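Local coordinates for protein apical membrane antigen AMA1 (Toxoplasma gondii ME49, PDB 4YIV) that plays an essential part in host-cell invasion as a microneme protein of the moving junction, the ring formed between parasite and host membranes, at residues Y38-Q43 with E54-C59; K128-L133 with A223-C228; G235-V240 with Y300-V305. One frame throughout, in Å; residues are numbered along the deposited sequence.

Overall arrangement
All three contacts are largely buried, but they hold different elements by different chemistry. Contact 1 is the most polar: a carboxylate grips two backbone amides, and a beta bulge sits at the open end of the hairpin of strands 43-47 and 50-54. Contact 2 is apolar and smaller, side chains from the start of helix 132-141 meeting the short helix 224-227. Its centre lies about 17 Å from that of contact 1, and the C59-C228 disulfide ties the two directly. Contact 3 lies farther from the chain centre and touches neither of the others. There, two beta-sheets pack through aromatic rings and an arginine whose charge is paired with an aspartate outside the two strands.

Contact 1. Residues Y38-Q43 with E54-C59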
# COMPACT_ATOMS: atom_id res chain seq x y z
N TYR A 38 6.04 -2.58 2.73
CA TYR A 38 6.39 -1.88 3.95
C TYR A 38 7.53 -0.93 3.65
O TYR A 38 7.42 0.29 3.85
CB TYR A 38 6.75 -2.90 5.03
CG TYR A 38 7.14 -2.29 6.35
CD1 TYR A 38 6.18 -1.79 7.22
CD2 TYR A 38 8.46 -2.24 6.73
CE1 TYR A 38 6.56 -1.24 8.45
CE2 TYR A 38 8.85 -1.71 7.94
CZ TYR A 38 7.90 -1.21 8.80
OH TYR A 38 8.30 -0.69 10.00
N VAL A 39 8.63 -1.47 3.14
CA VAL A 39 9.65 -0.68 2.48
C VAL A 39 9.77 -1.12 1.02
O VAL A 39 10.01 -2.30 0.76
CB VAL A 39 11.02 -0.83 3.16
CG1 VAL A 39 12.10 -0.11 2.35
CG2 VAL A 39 10.91 -0.30 4.60
N ASP A 40 9.60 -0.17 0.11
CA ASP A 40 9.60 -0.42 -1.33
C ASP A 40 10.89 0.16 -1.89
O ASP A 40 11.04 1.37 -1.96
CB ASP A 40 8.39 0.23 -2.03
CG ASP A 40 8.42 0.09 -3.56
OD1 ASP A 40 9.40 -0.47 -4.14
OD2 ASP A 40 7.46 0.61 -4.20
N LEU A 41 11.80 -0.73 -2.27
CA LEU A 41 13.08 -0.35 -2.92
C LEU A 41 13.43 -1.36 -4.01
O LEU A 41 14.48 -2.00 -3.97
CB LEU A 41 14.19 -0.25 -1.87
CG LEU A 41 13.98 0.87 -0.86
CD1 LEU A 41 15.03 0.73 0.26
CD2 LEU A 41 14.08 2.24 -1.49
N GLY A 42 12.50 -1.56 -4.94
CA GLY A 42 12.58 -2.67 -5.88
C GLY A 42 13.52 -2.44 -7.05
O GLY A 42 13.87 -3.39 -7.74
N GLN A 43 13.95 -1.20 -7.26
CA GLN A 43 14.82 -0.85 -8.39
C GLN A 43 16.06 -0.08 -7.97
O GLN A 43 16.24 0.29 -6.80
CB GLN A 43 14.03 -0.01 -9.44
CG GLN A 43 13.21 -0.91 -10.38
CD GLN A 43 12.07 -0.23 -11.16
OE1 GLN A 43 11.26 -0.93 -11.77
NE2 GLN A 43 12.00 1.09 -11.15
N GLU A 54 15.62 2.60 -5.54
CA GLU A 54 14.47 3.35 -6.07
C GLU A 54 13.18 2.59 -5.78
O GLU A 54 13.07 1.40 -6.12
CB GLU A 54 14.63 3.57 -7.58
CG GLU A 54 13.53 4.44 -8.21
CD GLU A 54 13.47 4.34 -9.72
OE1 GLU A 54 13.66 3.23 -10.28
OE2 GLU A 54 13.26 5.38 -10.37
N PRO A 55 12.20 3.26 -5.17
CA PRO A 55 10.92 2.57 -5.07
C PRO A 55 10.32 2.26 -6.45
O PRO A 55 10.49 3.07 -7.36
CB PRO A 55 10.05 3.56 -4.30
CG PRO A 55 11.05 4.40 -3.51
CD PRO A 55 12.18 4.56 -4.46
N ALA A 56 9.63 1.14 -6.56
CA ALA A 56 9.26 0.58 -7.86
C ALA A 56 7.88 -0.02 -7.96
O ALA A 56 7.45 -0.46 -9.04
CB ALA A 56 10.28 -0.50 -8.23
N GLY A 57 7.21 -0.15 -6.83
CA GLY A 57 5.97 -0.91 -6.76
C GLY A 57 4.88 -0.23 -7.58
O GLY A 57 4.87 1.00 -7.70
N LEU A 58 3.98 -1.02 -8.15
CA LEU A 58 2.97 -0.47 -9.06
C LEU A 58 1.64 -0.16 -8.38
O LEU A 58 0.75 0.42 -9.03
CB LEU A 58 2.72 -1.45 -10.22
CG LEU A 58 3.98 -1.80 -11.03
CD1 LEU A 58 3.59 -2.67 -12.21
CD2 LEU A 58 4.70 -0.58 -11.55
N CYS A 59 1.44 -0.56 -7.14
CA CYS A 59 0.18 -0.25 -6.45
C CYS A 59 0.36 0.86 -5.42
O CYS A 59 1.39 0.91 -4.75
CB CYS A 59 -0.39 -1.46 -5.72
SG CYS A 59 -0.94 -2.81 -6.82
O HOH W 1 8.41 -0.93 -11.58
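D40 reaches across to the backbone of A56 and G57 with both carboxylate oxygens. D40 OD1 accepts from A56 N at 2.9 Å and D40 OD2 from G57 N at 2.7 Å, each on its syn side, so the group is held like a two-pronged fork. The CA-CB bond of D40 does not itself aim at 54-59; CG anti to the backbone N (chi1 175°) swings the carboxylate in to the two N-H groups. Beside it, D40 O receives a CA-H...O contact from P55 CA at 3.3 Å. Farther along, Q43 and E54 form a hydrogen-bonded antiparallel pair, with E54 N to Q43 O at 2.7 Å. Because G42 and Q43 both face E54, this is a classic beta bulge at the open end of the hairpin made by strands 43-47 and 50-54. The two side chains run side by side: Q43 NE2 donates to E54 OE1 at 2.8 Å, coming from above the carboxylate plane. The Q43 amide carbon CD also rests on A56 CB at 3.4 Å, while a water bridges Q43 OE1 and A56 O. In the second shell, K45 forms a salt bridge with E54 OE1, and Y216 and the R156 amide hold OE2. S35 hydrogen-bonds D40 OD1.

Contact 2. Residues K128-L133 with A223-C228; sequences KASTDL and AFISKC
T131, the N-cap of helix 132-141, and L133 in the first turn of that helix pack against F224 and I225 of the short helix 224-227. The F224 ring reaches between the two first-segment residues. T131 OG1 sits at the ring edge, in its plane, 3.5 Å from F224 CZ, while L133 CD2 comes obliquely to F224 CE1 at 3.8 Å. F224 CG is placed between its own backbone N and carbonyl carbon (chi1 78°), and the ring extends from there toward the helix start. In L133, CG anti to the backbone N carries the isobutyl group toward the ring, and chi2 (55°) puts CD2 beside it. Alongside, I225 and T131 reach for each other tip to tip, I225 CD1 to T131 CG2 at 3.7 Å. I225 also lays its CG1 over one face of the neighbouring F224 ring, offset toward the rim, so the two residues of the short helix present one joined apolar surface.

The two branches of T131 thus do different work. The methyl meets I225, while the hydroxyl that touches the phenylalanine edge caps the first turn by accepting from G134 N. S130 OG comes only to 4.2 Å from I225 CD1; its polar partner is D222. Around this patch, L133 also lies on F159 and Y161 of the five-stranded sheet that contains strand 159-162, and F224 touches P60. D132, pointing away from the second segment, forms salt bridges with R135 and R166. At the far end of the second segment, C228 is linked to C59 by a disulfide. This is the packing of a threonine-capped helix N-terminus on a neighbouring helical turn, beside an antiparallel sheet, consistent with the helix-and-sheet build of a PAN domain.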
# COMPACT_ATOMS: atom_id res chain seq x y z
N LYS A 128 -2.88 12.23 -18.57
CA LYS A 128 -3.90 11.44 -19.22
C LYS A 128 -4.72 10.60 -18.23
O LYS A 128 -5.79 10.09 -18.57
CB LYS A 128 -3.21 10.54 -20.27
CG LYS A 128 -2.49 11.35 -21.38
CD LYS A 128 -3.48 12.10 -22.28
CE LYS A 128 -2.83 13.17 -23.16
NZ LYS A 128 -2.12 12.61 -24.32
N ALA A 129 -4.24 10.46 -17.00
CA ALA A 129 -4.92 9.62 -16.02
C ALA A 129 -6.36 10.06 -15.81
O ALA A 129 -6.66 11.25 -15.84
CB ALA A 129 -4.18 9.64 -14.68
N SER A 130 -7.22 9.09 -15.55
CA SER A 130 -8.64 9.34 -15.35
C SER A 130 -9.11 9.52 -13.90
O SER A 130 -10.31 9.71 -13.68
CB SER A 130 -9.41 8.18 -15.97
OG SER A 130 -9.44 7.09 -15.07
N THR A 131 -8.21 9.43 -12.92
CA THR A 131 -8.56 9.60 -11.49
C THR A 131 -7.58 10.55 -10.86
O THR A 131 -6.46 10.73 -11.35
CB THR A 131 -8.58 8.28 -10.67
OG1 THR A 131 -7.23 7.79 -10.49
CG2 THR A 131 -9.46 7.23 -11.31
N ASP A 132 -7.99 11.19 -9.76
CA ASP A 132 -7.12 12.19 -9.16
C ASP A 132 -5.89 11.47 -8.62
O ASP A 132 -4.77 11.97 -8.78
CB ASP A 132 -7.82 12.98 -8.05
CG ASP A 132 -8.75 14.09 -8.61
OD1 ASP A 132 -8.66 14.40 -9.82
OD2 ASP A 132 -9.57 14.65 -7.85
N LEU A 133 -6.09 10.31 -8.00
CA LEU A 133 -4.93 9.57 -7.48
C LEU A 133 -3.97 9.22 -8.62
O LEU A 133 -2.74 9.36 -8.53
CB LEU A 133 -5.37 8.31 -6.75
CG LEU A 133 -4.21 7.42 -6.23
CD1 LEU A 133 -3.24 8.19 -5.34
CD2 LEU A 133 -4.75 6.22 -5.43
N ALA A 223 -4.00 1.65 -14.27
CA ALA A 223 -3.93 0.22 -14.01
C ALA A 223 -4.31 -0.19 -12.58
O ALA A 223 -4.94 -1.25 -12.38
CB ALA A 223 -2.53 -0.31 -14.33
N PHE A 224 -3.94 0.64 -11.60
CA PHE A 224 -4.15 0.28 -10.19
C PHE A 224 -5.61 0.09 -9.87
O PHE A 224 -5.96 -0.58 -8.90
CB PHE A 224 -3.53 1.38 -9.26
CG PHE A 224 -4.38 2.64 -9.14
CD1 PHE A 224 -5.36 2.71 -8.17
CD2 PHE A 224 -4.18 3.74 -9.98
CE1 PHE A 224 -6.17 3.84 -8.06
CE2 PHE A 224 -4.98 4.87 -9.87
CZ PHE A 224 -5.99 4.91 -8.92
N ILE A 225 -6.48 0.72 -10.66
CA ILE A 225 -7.91 0.69 -10.39
C ILE A 225 -8.44 -0.75 -10.38
O ILE A 225 -9.28 -1.13 -9.56
CB ILE A 225 -8.68 1.55 -11.45
CG1 ILE A 225 -8.28 3.02 -11.34
CG2 ILE A 225 -10.19 1.46 -11.26
CD1 ILE A 225 -8.69 3.84 -12.56
N SER A 226 -7.93 -1.57 -11.29
CA SER A 226 -8.36 -2.98 -11.39
C SER A 226 -7.34 -3.99 -10.86
O SER A 226 -7.69 -5.13 -10.59
CB SER A 226 -8.65 -3.33 -12.87
OG SER A 226 -7.44 -3.29 -13.63
N LYS A 227 -6.09 -3.58 -10.72
CA LYS A 227 -5.03 -4.54 -10.48
C LYS A 227 -4.56 -4.59 -9.04
O LYS A 227 -3.75 -5.45 -8.71
CB LYS A 227 -3.84 -4.25 -11.37
CG LYS A 227 -4.14 -4.44 -12.82
CD LYS A 227 -4.67 -5.88 -13.05
CE LYS A 227 -4.37 -6.42 -14.41
NZ LYS A 227 -4.74 -7.90 -14.44
N CYS A 228 -5.08 -3.68 -8.22
CA CYS A 228 -4.58 -3.45 -6.85
C CYS A 228 -5.74 -3.56 -5.85
O CYS A 228 -6.90 -3.23 -6.21
CB CYS A 228 -3.89 -2.07 -6.77
SG CYS A 228 -2.45 -1.85 -7.88

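Contact 3. Residues G235-V240 with Y300-V305; sequences GYRFGV and YGFYYV
R237 starts with CG anti to its carbonyl carbon (chi1 -58°) and then runs extended from CG to NE, so that its methylenes pass over F302 before the guanidinium arrives at Y304. F302 CG lies between its own backbone N and carbonyl carbon, which turns a ring face to the arginine. R237 CB stands over the middle of that ring, 3.7 Å from the F302 centroid, a CH-pi contact over the face. R237 CD follows along it, 3.5 Å from F302 CE1, so the aliphatic part of the chain covers the ring with CB, CG and CD in turn.

At the end of the chain, one face of the R237 guanidinium is met by Y304 near its rim, NH1 lying 3.5 Å from Y304 CD2. The two planes are 54° apart, so the groups are inclined to one another and not stacked flat. The charge itself is paired outside the two strands, NE forming a salt bridge with D326. A water at the guanidinium edge accepts from V305 N at 2.8 Å and, weakly, from R237 NH1.

F238 carries the other end of the contact. Its CD2 lies 4.2 Å from Y300 CB and 3.8 Å from G301 O, and its carbonyl O comes to 3.4 Å from F302 CE2. F27 meets the F238 ring edge-to-face, and T333 of strand 329-333 touches both F238 and Y300.

Strand 236-242 is the middle of a three-stranded sheet, and strand 300-305 the middle of a five-stranded one. At G235 the chain turns a corner, leaving the five-stranded sheet for the three-stranded one. The strands run 139° apart, with R237 laid across F302 and F238 against Y300 and G301: two antiparallel sheets packed against each other, consistent with the PAN-type fold of AMA1.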
# COMPACT_ATOMS: atom_id res chain seq x y z
N GLY A 235 -17.16 -8.99 4.46
CA GLY A 235 -18.05 -10.14 4.38
C GLY A 235 -17.46 -11.41 3.79
O GLY A 235 -18.18 -12.37 3.48
N TYR A 236 -16.15 -11.44 3.64
CA TYR A 236 -15.48 -12.61 3.08
C TYR A 236 -14.12 -12.78 3.76
O TYR A 236 -13.50 -11.78 4.12
CB TYR A 236 -15.28 -12.47 1.57
CG TYR A 236 -16.55 -12.50 0.73
CD1 TYR A 236 -17.06 -13.69 0.24
CD2 TYR A 236 -17.21 -11.32 0.41
CE1 TYR A 236 -18.23 -13.71 -0.55
CE2 TYR A 236 -18.36 -11.33 -0.37
CZ TYR A 236 -18.86 -12.52 -0.84
OH TYR A 236 -20.00 -12.50 -1.62
N ARG A 237 -13.72 -14.05 3.94
CA ARG A 237 -12.35 -14.43 4.34
C ARG A 237 -11.55 -14.85 3.14
O ARG A 237 -12.03 -15.64 2.31
CB ARG A 237 -12.36 -15.60 5.31
CG ARG A 237 -13.13 -15.38 6.56
CD ARG A 237 -13.10 -16.66 7.41
NE ARG A 237 -13.83 -16.50 8.67
CZ ARG A 237 -13.77 -17.36 9.67
NH1 ARG A 237 -14.47 -17.12 10.76
NH2 ARG A 237 -12.98 -18.42 9.60
N PHE A 238 -10.32 -14.34 3.04
CA PHE A 238 -9.41 -14.79 2.02
C PHE A 238 -9.17 -16.28 2.22
O PHE A 238 -9.17 -16.77 3.35
CB PHE A 238 -8.06 -14.05 2.11
CG PHE A 238 -8.07 -12.65 1.57
CD1 PHE A 238 -8.84 -12.29 0.49
CD2 PHE A 238 -7.24 -11.69 2.15
CE1 PHE A 238 -8.80 -11.00 -0.01
CE2 PHE A 238 -7.20 -10.38 1.66
CZ PHE A 238 -7.96 -10.04 0.58
N GLY A 239 -8.96 -17.00 1.13
CA GLY A 239 -8.67 -18.41 1.19
C GLY A 239 -7.91 -18.93 -0.01
O GLY A 239 -7.67 -18.20 -0.98
N VAL A 240 -7.55 -20.21 0.07
CA VAL A 240 -6.83 -20.88 -1.01
C VAL A 240 -7.56 -22.18 -1.41
O VAL A 240 -8.02 -22.93 -0.56
CB VAL A 240 -5.39 -21.23 -0.61
CG1 VAL A 240 -4.62 -19.96 -0.25
CG2 VAL A 240 -5.40 -22.18 0.57
N TYR A 300 -1.44 -10.47 3.64
CA TYR A 300 -2.87 -10.75 3.52
C TYR A 300 -3.43 -11.14 4.85
O TYR A 300 -2.79 -11.85 5.64
CB TYR A 300 -3.10 -11.88 2.50
CG TYR A 300 -2.39 -11.66 1.22
CD1 TYR A 300 -2.90 -10.76 0.29
CD2 TYR A 300 -1.19 -12.28 0.95
CE1 TYR A 300 -2.26 -10.50 -0.85
CE2 TYR A 300 -0.53 -12.03 -0.23
CZ TYR A 300 -1.08 -11.14 -1.12
OH TYR A 300 -0.46 -10.85 -2.29
N GLY A 301 -4.63 -10.67 5.14
CA GLY A 301 -5.23 -11.08 6.38
C GLY A 301 -6.70 -10.82 6.48
O GLY A 301 -7.29 -10.15 5.60
N PHE A 302 -7.30 -11.36 7.53
CA PHE A 302 -8.67 -10.96 7.87
C PHE A 302 -8.98 -10.98 9.33
O PHE A 302 -8.45 -11.75 10.13
CB PHE A 302 -9.71 -11.82 7.13
CG PHE A 302 -9.58 -13.32 7.32
CD1 PHE A 302 -10.16 -13.97 8.42
CD2 PHE A 302 -8.87 -14.08 6.39
CE1 PHE A 302 -10.05 -15.37 8.56
CE2 PHE A 302 -8.78 -15.47 6.52
CZ PHE A 302 -9.37 -16.10 7.60
N TYR A 303 -9.86 -10.05 9.66
CA TYR A 303 -10.51 -10.02 10.94
C TYR A 303 -11.67 -11.00 10.93
O TYR A 303 -12.37 -11.13 9.92
CB TYR A 303 -10.99 -8.62 11.21
CG TYR A 303 -11.79 -8.53 12.45
CD1 TYR A 303 -13.16 -8.76 12.42
CD2 TYR A 303 -11.19 -8.23 13.66
CE1 TYR A 303 -13.91 -8.69 13.55
CE2 TYR A 303 -11.95 -8.17 14.81
CZ TYR A 303 -13.31 -8.40 14.73
OH TYR A 303 -14.11 -8.34 15.84
N TYR A 304 -11.86 -11.71 12.04
CA TYR A 304 -13.01 -12.59 12.20
C TYR A 304 -13.25 -12.74 13.69
O TYR A 304 -12.47 -12.26 14.50
CB TYR A 304 -12.79 -13.95 11.54
CG TYR A 304 -11.73 -14.82 12.20
CD1 TYR A 304 -10.38 -14.53 12.07
CD2 TYR A 304 -12.08 -15.92 12.96
CE1 TYR A 304 -9.41 -15.31 12.67
CE2 TYR A 304 -11.14 -16.72 13.56
CZ TYR A 304 -9.80 -16.42 13.42
OH TYR A 304 -8.87 -17.22 14.02
N VAL A 305 -14.35 -13.40 14.04
CA VAL A 305 -14.73 -13.58 15.43
C VAL A 305 -14.72 -15.08 15.70
O VAL A 305 -15.34 -15.86 15.00
CB VAL A 305 -16.11 -12.99 15.72
CG1 VAL A 305 -16.51 -13.28 17.17
CG2 VAL A 305 -16.09 -11.50 15.47
O HOH W 2 -16.13 -14.44 12.10